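Long-range contacts in glucose-binding protein (Thermus thermophilus HB27, PDB 2B3B), which binds glucose and probably serves as the solute-binding component of a binding-protein-dependent sugar transport system: residues F6-G11 against T62-A67; I111-V116 against S277-L282; K132-N137 against K155-P160. All coordinates share one frame; numbering follows the deposited sequence.

Interaction 1 (F6-G11 against T62-A67). With GLC (alpha-D-glucopyranose), chain G.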
# COMPACT_ATOMS: atom_id res chain seq x y z
N PHE A 6 -3.02 14.09 -10.25
CA PHE A 6 -2.77 12.80 -10.87
C PHE A 6 -2.73 11.73 -9.76
O PHE A 6 -2.09 11.91 -8.73
CB PHE A 6 -1.46 12.91 -11.64
CG PHE A 6 -1.12 11.72 -12.52
CD1 PHE A 6 -1.33 11.77 -13.90
CD2 PHE A 6 -0.53 10.59 -11.98
CE1 PHE A 6 -1.01 10.70 -14.72
CE2 PHE A 6 -0.17 9.52 -12.80
CZ PHE A 6 -0.43 9.58 -14.17
N SER A 7 -3.45 10.63 -9.96
CA SER A 7 -3.51 9.57 -8.98
C SER A 7 -4.06 8.29 -9.64
O SER A 7 -4.43 8.28 -10.81
CB SER A 7 -4.43 9.97 -7.82
OG SER A 7 -5.80 9.83 -8.12
N TRP A 8 -4.13 7.22 -8.86
CA TRP A 8 -4.82 6.03 -9.33
C TRP A 8 -6.09 5.77 -8.55
O TRP A 8 -6.60 4.65 -8.51
CB TRP A 8 -3.87 4.84 -9.37
CG TRP A 8 -3.22 4.35 -8.13
CD1 TRP A 8 -3.67 3.36 -7.32
CD2 TRP A 8 -1.92 4.70 -7.66
NE1 TRP A 8 -2.74 3.09 -6.33
CE2 TRP A 8 -1.65 3.89 -6.52
CE3 TRP A 8 -0.94 5.60 -8.09
CZ2 TRP A 8 -0.45 3.98 -5.80
CZ3 TRP A 8 0.26 5.70 -7.36
CH2 TRP A 8 0.48 4.91 -6.23
N TRP A 9 -6.66 6.83 -7.98
CA TRP A 9 -7.83 6.64 -7.15
C TRP A 9 -9.11 6.69 -7.99
O TRP A 9 -9.96 7.56 -7.80
CB TRP A 9 -7.84 7.67 -6.02
CG TRP A 9 -6.81 7.36 -5.01
CD1 TRP A 9 -6.39 6.11 -4.59
CD2 TRP A 9 -6.06 8.31 -4.25
NE1 TRP A 9 -5.40 6.24 -3.65
CE2 TRP A 9 -5.20 7.57 -3.39
CE3 TRP A 9 -6.02 9.71 -4.21
CZ2 TRP A 9 -4.32 8.19 -2.51
CZ3 TRP A 9 -5.14 10.33 -3.33
CH2 TRP A 9 -4.30 9.57 -2.49
N ALA A 10 -9.24 5.73 -8.91
CA ALA A 10 -10.33 5.72 -9.86
C ALA A 10 -11.45 4.88 -9.31
O ALA A 10 -11.24 4.08 -8.40
CB ALA A 10 -9.86 5.17 -11.18
N GLY A 11 -12.65 5.06 -9.86
CA GLY A 11 -13.80 4.24 -9.53
C GLY A 11 -14.12 4.25 -8.05
O GLY A 11 -14.23 5.33 -7.43
N THR A 62 0.52 17.94 -9.59
CA THR A 62 0.92 17.12 -8.45
C THR A 62 0.51 15.68 -8.74
O THR A 62 -0.43 15.44 -9.53
CB THR A 62 0.25 17.60 -7.15
OG1 THR A 62 0.80 16.90 -6.02
CG2 THR A 62 -1.27 17.43 -7.20
N PHE A 63 1.21 14.73 -8.14
CA PHE A 63 0.89 13.32 -8.37
C PHE A 63 1.03 12.49 -7.12
O PHE A 63 1.94 12.69 -6.29
CB PHE A 63 1.70 12.73 -9.54
CG PHE A 63 3.19 12.78 -9.36
CD1 PHE A 63 3.86 11.78 -8.66
CD2 PHE A 63 3.94 13.80 -9.94
CE1 PHE A 63 5.26 11.80 -8.50
CE2 PHE A 63 5.33 13.83 -9.80
CZ PHE A 63 5.99 12.82 -9.07
N GLN A 64 0.10 11.54 -6.98
CA GLN A 64 0.15 10.54 -5.94
C GLN A 64 1.47 9.77 -6.04
O GLN A 64 1.86 9.35 -7.12
CB GLN A 64 -1.00 9.56 -6.12
CG GLN A 64 -1.13 8.53 -5.04
CD GLN A 64 -2.22 7.49 -5.31
OE1 GLN A 64 -3.04 7.64 -6.20
NE2 GLN A 64 -2.22 6.43 -4.53
N VAL A 65 2.14 9.60 -4.92
CA VAL A 65 3.43 8.94 -4.91
C VAL A 65 3.67 8.42 -3.52
O VAL A 65 3.30 9.04 -2.52
CB VAL A 65 4.56 9.91 -5.38
CG1 VAL A 65 4.66 11.16 -4.48
CG2 VAL A 65 5.93 9.17 -5.45
N HIS A 66 4.28 7.24 -3.45
CA HIS A 66 4.56 6.61 -2.21
C HIS A 66 5.77 7.23 -1.53
O HIS A 66 6.82 7.43 -2.17
CB HIS A 66 4.79 5.09 -2.39
CG HIS A 66 3.55 4.32 -2.70
ND1 HIS A 66 3.43 3.48 -3.79
CD2 HIS A 66 2.36 4.30 -2.08
CE1 HIS A 66 2.22 2.95 -3.80
NE2 HIS A 66 1.56 3.41 -2.76
N ALA A 67 5.63 7.50 -0.24
CA ALA A 67 6.75 7.92 0.57
C ALA A 67 7.79 6.80 0.63
O ALA A 67 7.44 5.61 0.82
CB ALA A 67 6.28 8.28 1.99
C1 GLC G . -1.64 1.77 -3.54
C2 GLC G . -1.99 3.02 -2.67
C3 GLC G . -3.41 3.07 -2.09
C4 GLC G . -4.40 2.32 -2.99
C5 GLC G . -3.93 0.88 -3.24
C6 GLC G . -4.82 0.04 -4.17
O1 GLC G . -0.44 1.14 -3.25
O2 GLC G . -0.97 3.43 -1.74
O3 GLC G . -3.82 4.43 -2.01
O4 GLC G . -5.68 2.30 -2.39
O5 GLC G . -2.63 0.79 -3.80
O6 GLC G . -4.90 0.62 -5.44
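The side-chain amide of Gln-64 is sandwiched between the indoles of Trp-8 and Trp-9, and this is the tightest part of the contact. Its plane lies 18° from that of Trp-8 and 28° from that of Trp-9. Gln-64 NE2 rests 3.2 Å above the Trp-8 ring plane, displaced toward the rim, whereas Gln-64 OE1 sits over the middle of the Trp-9 ring. Glutamine suits the place because it is both flat and polar: with CG trans to the backbone N (chi1 -175°) and the chain extended, Gln-64 OE1 accepts from Trp-8 N at 2.9 Å, while NE2 donates to Asp-278. Earlier along the two strands, Phe-6 and Phe-63 form a parallel bridge. Phe-6 N donates to Thr-62 O at 3.0 Å and Phe-6 O accepts from Gln-64 N at 2.8 Å; the two CB atoms touch before the rings diverge, both reaching Leu-50 of helix 44-55. Trp-8 also turns its edge toward the face of His-66 in an offset edge-to-face pair, centroids 5.2 Å apart. His-66, held through ND1 by Glu-70, donates from NE2 to glucose O2 at 2.7 Å, and Trp-9 NE1 donates to O3 at 2.9 Å; Trp-8 NE1 adds a weak bond to O5. Replacing Trp-8 by an alanine would probably strip one face of the Gln-64 amide and the face of His-66 of their aromatic neighbour and remove the weak bond to O5, leaving a gap beside the sugar ring. The loose side starts past the ST turn in which Ser-7 OG accepts from Trp-9 N: Ala-10 and Gly-11 run toward solvent, making no contact with 62-67. Loops at the ends of parallel strands lining a sugar site with indoles and polar groups are typical of periplasmic-type solute-binding proteins.

Interaction 2 (I111-V116 against S277-L282). With GLC (alpha-D-glucopyranose), chain G.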
# COMPACT_ATOMS: atom_id res chain seq x y z
N ILE A 111 13.04 17.92 1.43
CA ILE A 111 11.83 17.17 1.77
C ILE A 111 10.94 17.26 0.54
O ILE A 111 10.75 18.35 -0.05
CB ILE A 111 11.14 17.73 3.01
CG1 ILE A 111 12.08 17.71 4.21
CG2 ILE A 111 9.94 16.90 3.37
CD1 ILE A 111 11.60 18.56 5.41
N TRP A 112 10.42 16.12 0.09
CA TRP A 112 10.00 16.02 -1.31
C TRP A 112 8.53 15.74 -1.57
O TRP A 112 8.08 15.83 -2.71
CB TRP A 112 10.91 15.01 -2.04
CG TRP A 112 12.36 15.35 -1.87
CD1 TRP A 112 13.23 14.81 -0.97
CD2 TRP A 112 13.11 16.33 -2.59
NE1 TRP A 112 14.46 15.38 -1.09
CE2 TRP A 112 14.42 16.32 -2.08
CE3 TRP A 112 12.79 17.21 -3.63
CZ2 TRP A 112 15.43 17.16 -2.57
CZ3 TRP A 112 13.78 18.05 -4.12
CH2 TRP A 112 15.09 18.02 -3.59
N SER A 113 7.79 15.41 -0.53
CA SER A 113 6.34 15.21 -0.66
C SER A 113 5.67 15.38 0.68
O SER A 113 6.34 15.45 1.71
CB SER A 113 6.00 13.82 -1.23
OG SER A 113 6.32 12.80 -0.30
N VAL A 114 4.34 15.46 0.64
CA VAL A 114 3.49 15.61 1.80
C VAL A 114 2.58 14.40 1.92
O VAL A 114 1.70 14.19 1.05
CB VAL A 114 2.57 16.87 1.63
CG1 VAL A 114 1.74 17.12 2.92
CG2 VAL A 114 3.40 18.05 1.20
N PRO A 115 2.75 13.63 3.01
CA PRO A 115 1.91 12.48 3.33
C PRO A 115 0.46 12.81 3.68
O PRO A 115 0.19 13.73 4.50
CB PRO A 115 2.60 11.85 4.52
CG PRO A 115 3.85 12.61 4.75
CD PRO A 115 3.82 13.85 4.01
N VAL A 116 -0.47 12.05 3.11
CA VAL A 116 -1.89 12.29 3.36
C VAL A 116 -2.45 11.23 4.28
O VAL A 116 -3.50 11.43 4.91
CB VAL A 116 -2.68 12.44 2.04
CG1 VAL A 116 -2.68 11.17 1.23
CG2 VAL A 116 -4.15 12.86 2.33
N SER A 277 2.63 4.94 2.62
CA SER A 277 2.03 6.26 2.71
C SER A 277 1.85 6.88 1.33
O SER A 277 2.81 6.98 0.52
CB SER A 277 2.89 7.16 3.62
OG SER A 277 2.30 8.42 3.81
N ASP A 278 0.62 7.27 1.05
CA ASP A 278 0.31 8.08 -0.12
C ASP A 278 0.66 9.55 0.18
O ASP A 278 0.28 10.08 1.23
CB ASP A 278 -1.16 7.96 -0.47
CG ASP A 278 -1.55 6.55 -0.90
OD1 ASP A 278 -0.87 5.99 -1.79
OD2 ASP A 278 -2.55 6.02 -0.35
N SER A 279 1.35 10.19 -0.75
CA SER A 279 1.84 11.54 -0.57
C SER A 279 1.76 12.28 -1.89
O SER A 279 1.58 11.67 -2.97
CB SER A 279 3.26 11.50 0.02
OG SER A 279 4.24 11.19 -0.96
N PHE A 280 1.84 13.60 -1.81
CA PHE A 280 1.83 14.47 -2.96
C PHE A 280 3.00 15.44 -2.89
O PHE A 280 3.28 16.01 -1.85
CB PHE A 280 0.52 15.27 -3.00
CG PHE A 280 -0.65 14.46 -3.46
CD1 PHE A 280 -0.90 14.30 -4.81
CD2 PHE A 280 -1.48 13.85 -2.55
CE1 PHE A 280 -1.98 13.53 -5.26
CE2 PHE A 280 -2.58 13.08 -2.97
CZ PHE A 280 -2.81 12.91 -4.35
N GLY A 281 3.65 15.64 -4.03
CA GLY A 281 4.73 16.61 -4.16
C GLY A 281 4.43 17.74 -5.13
O GLY A 281 3.30 17.91 -5.59
N LEU A 282 5.47 18.51 -5.43
CA LEU A 282 5.39 19.63 -6.35
C LEU A 282 6.41 19.47 -7.48
O LEU A 282 7.58 19.78 -7.30
CB LEU A 282 5.63 20.93 -5.59
CG LEU A 282 5.50 22.24 -6.39
CD1 LEU A 282 4.10 22.43 -6.97
CD2 LEU A 282 5.86 23.43 -5.50
C1 GLC G . -1.64 1.77 -3.54
C2 GLC G . -1.99 3.02 -2.67
C3 GLC G . -3.41 3.07 -2.09
C4 GLC G . -4.40 2.32 -2.99
C5 GLC G . -3.93 0.88 -3.24
C6 GLC G . -4.82 0.04 -4.17
O1 GLC G . -0.44 1.14 -3.25
O2 GLC G . -0.97 3.43 -1.74
O3 GLC G . -3.82 4.43 -2.01
O4 GLC G . -5.68 2.30 -2.39
O5 GLC G . -2.63 0.79 -3.80
O6 GLC G . -4.90 0.62 -5.44
O HOH W 1 8.09 18.08 -4.36
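Val-114 and Phe-280 form an antiparallel hydrogen-bonded pair, exchanging both N-H...O bonds, followed by the non-hydrogen-bonded pair of Pro-115 and Ser-279, and the strands close with Val-116 N donating to Asp-278 O at 2.8 Å. Proline is tolerated where it lies because a non-hydrogen-bonded position asks no N-H of it. Beside it Ser-113 OG donates to Ser-279 OG at 2.7 Å; Ser-279 OG in turn binds Val-65 O, so two small hydroxyls form a buried relay to the next strand. Gly-281 has to be small, since a CB there would clash with Trp-112 O. Water 1 joins that same carbonyl to Leu-282 N, spanning strands that have drawn apart. At the other end, CG1 of Val-116 packs on CB of Asp-278 at 3.9 Å. With CG anti to the carbonyl carbon (chi1 -64°), the Asp-278 carboxylate is presented to the sugar, OD1 accepting from glucose O2 and OD2 from O3, each at 2.6 Å. On the face of Val-114 and Phe-280, both side chains meet Leu-296 of helix 289-299; Ser-113 meets Leu-71 of helix 69-76, and strand 62-66 flanks 272-280.

Interaction 3 (K132-N137 against K155-P160). Unlike the reference sequence in segment 132-137: Gly-133 (reference Glu).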
# COMPACT_ATOMS: atom_id res chain seq x y z
N LYS A 132 -17.54 -18.98 11.58
CA LYS A 132 -18.37 -19.76 12.52
C LYS A 132 -19.24 -20.80 11.78
O LYS A 132 -19.30 -21.96 12.17
CB LYS A 132 -19.26 -18.82 13.35
CG LYS A 132 -18.54 -18.06 14.47
CD LYS A 132 -19.55 -17.39 15.41
CE LYS A 132 -18.88 -16.53 16.46
NZ LYS A 132 -18.48 -15.19 15.91
N GLY A 133 -19.91 -20.35 10.71
CA GLY A 133 -20.62 -21.24 9.77
C GLY A 133 -19.79 -22.42 9.24
O GLY A 133 -20.34 -23.51 8.96
N TRP A 134 -18.47 -22.20 9.11
CA TRP A 134 -17.49 -23.26 8.79
C TRP A 134 -16.80 -23.86 10.02
O TRP A 134 -16.01 -24.79 9.90
CB TRP A 134 -16.38 -22.72 7.88
CG TRP A 134 -16.84 -22.42 6.53
CD1 TRP A 134 -17.65 -23.18 5.75
CD2 TRP A 134 -16.48 -21.27 5.75
NE1 TRP A 134 -17.85 -22.56 4.53
CE2 TRP A 134 -17.13 -21.39 4.50
CE3 TRP A 134 -15.67 -20.15 5.99
CZ2 TRP A 134 -17.00 -20.44 3.49
CZ3 TRP A 134 -15.55 -19.20 4.99
CH2 TRP A 134 -16.20 -19.35 3.76
N GLY A 135 -17.08 -23.29 11.18
CA GLY A 135 -16.45 -23.73 12.41
C GLY A 135 -14.94 -23.75 12.37
O GLY A 135 -14.33 -24.78 12.64
N VAL A 136 -14.33 -22.60 12.03
CA VAL A 136 -12.87 -22.42 12.13
C VAL A 136 -12.56 -21.08 12.79
O VAL A 136 -13.42 -20.20 12.81
CB VAL A 136 -12.17 -22.45 10.74
CG1 VAL A 136 -12.50 -23.73 9.97
CG2 VAL A 136 -12.55 -21.22 9.91
N ASN A 137 -11.34 -20.94 13.29
CA ASN A 137 -10.80 -19.69 13.83
C ASN A 137 -9.95 -18.93 12.79
O ASN A 137 -9.50 -19.53 11.81
CB ASN A 137 -9.90 -19.98 15.03
CG ASN A 137 -10.64 -20.63 16.21
OD1 ASN A 137 -11.82 -20.37 16.47
ND2 ASN A 137 -9.92 -21.47 16.95
N LYS A 155 -14.20 -29.38 4.00
CA LYS A 155 -15.59 -28.94 4.19
C LYS A 155 -16.26 -28.35 2.94
O LYS A 155 -17.36 -27.82 3.05
CB LYS A 155 -15.66 -27.95 5.35
CG LYS A 155 -15.18 -28.54 6.67
CD LYS A 155 -15.33 -27.58 7.80
CE LYS A 155 -14.98 -28.25 9.10
NZ LYS A 155 -15.00 -27.31 10.26
N GLY A 156 -15.61 -28.43 1.78
CA GLY A 156 -16.21 -27.96 0.52
C GLY A 156 -15.83 -26.59 -0.03
O GLY A 156 -16.31 -26.20 -1.11
N LEU A 157 -14.97 -25.85 0.68
CA LEU A 157 -14.49 -24.55 0.18
C LEU A 157 -13.21 -24.77 -0.65
O LEU A 157 -12.14 -24.94 -0.11
CB LEU A 157 -14.25 -23.57 1.33
CG LEU A 157 -14.06 -22.08 0.98
CD1 LEU A 157 -15.22 -21.45 0.22
CD2 LEU A 157 -13.79 -21.29 2.25
N GLU A 158 -13.36 -24.77 -1.98
CA GLU A 158 -12.30 -25.12 -2.94
C GLU A 158 -11.04 -24.24 -2.85
O GLU A 158 -9.92 -24.71 -3.01
CB GLU A 158 -12.83 -24.96 -4.37
CG GLU A 158 -13.41 -26.20 -4.97
CD GLU A 158 -13.94 -25.99 -6.39
OE1 GLU A 158 -13.27 -25.30 -7.19
OE2 GLU A 158 -15.04 -26.52 -6.69
N ALA A 159 -11.28 -22.94 -2.67
CA ALA A 159 -10.22 -21.94 -2.70
C ALA A 159 -10.41 -21.03 -1.49
O ALA A 159 -10.97 -19.94 -1.62
CB ALA A 159 -10.31 -21.15 -4.03
N PRO A 160 -9.97 -21.49 -0.31
CA PRO A 160 -10.20 -20.67 0.90
C PRO A 160 -9.51 -19.30 0.93
O PRO A 160 -9.95 -18.41 1.69
CB PRO A 160 -9.64 -21.54 2.04
CG PRO A 160 -9.49 -22.92 1.46
CD PRO A 160 -9.29 -22.76 -0.00
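Lys-155 and Leu-157, in the loop after helix 142-154, meet Trp-134 at the end of helix 128-133, one by a polar and the other by an apolar contact. The polar one is a hydrogen bond from Lys-155 NZ to Trp-134 O, 2.7 Å long, with the donor tilted 20° from the carbonyl plane. The lysine chain runs fully extended beyond CG, and this length lets it reach across to a carbonyl at the neighbouring helix end. Gly-135, next in the chain, takes the positive phi of a Schellman motif, for which glycine is well suited; Gly-156 plays the same part at the end of helix 142-154. The apolar contact is a CH-pi interaction: methyl CD2 of Leu-157 stands 3.4 Å above the Trp-134 ring plane, over the face of the six-membered ring and toward the rim of the indole, and comes within 3.4 Å of Trp-134 CH2. Leu-152 and Ala-237 also touch the indole, and Ala-237 touches Leu-157 as well. Since the ammonium meets a carbonyl at a helix C-terminus, its charge probably gains from the helix dipole, while the buried leucine and the partly exposed indole give this surface contact its apolar part.

Interactions 1 and 2 are neighbouring parts of one sheet, with centres 10 Å apart, and strands 62-66 and 272-280 run side by side between them. Thr-62 OG1 probably bonds to Gly-281 O at 2.7 Å, and the ring of Phe-280 packs against Gln-64 N. Both contacts end at the glucose, whose remaining partners include Glu-13, Ala-42, Lys-312 and His-348. Interaction 3 lies on the far side of the chain's centre, its own centre about 37 Å from that of interaction 1 and 42 Å from that of interaction 2. It belongs to the chain that runs between residues 116 and 277, and it is structural packing remote from the sugar.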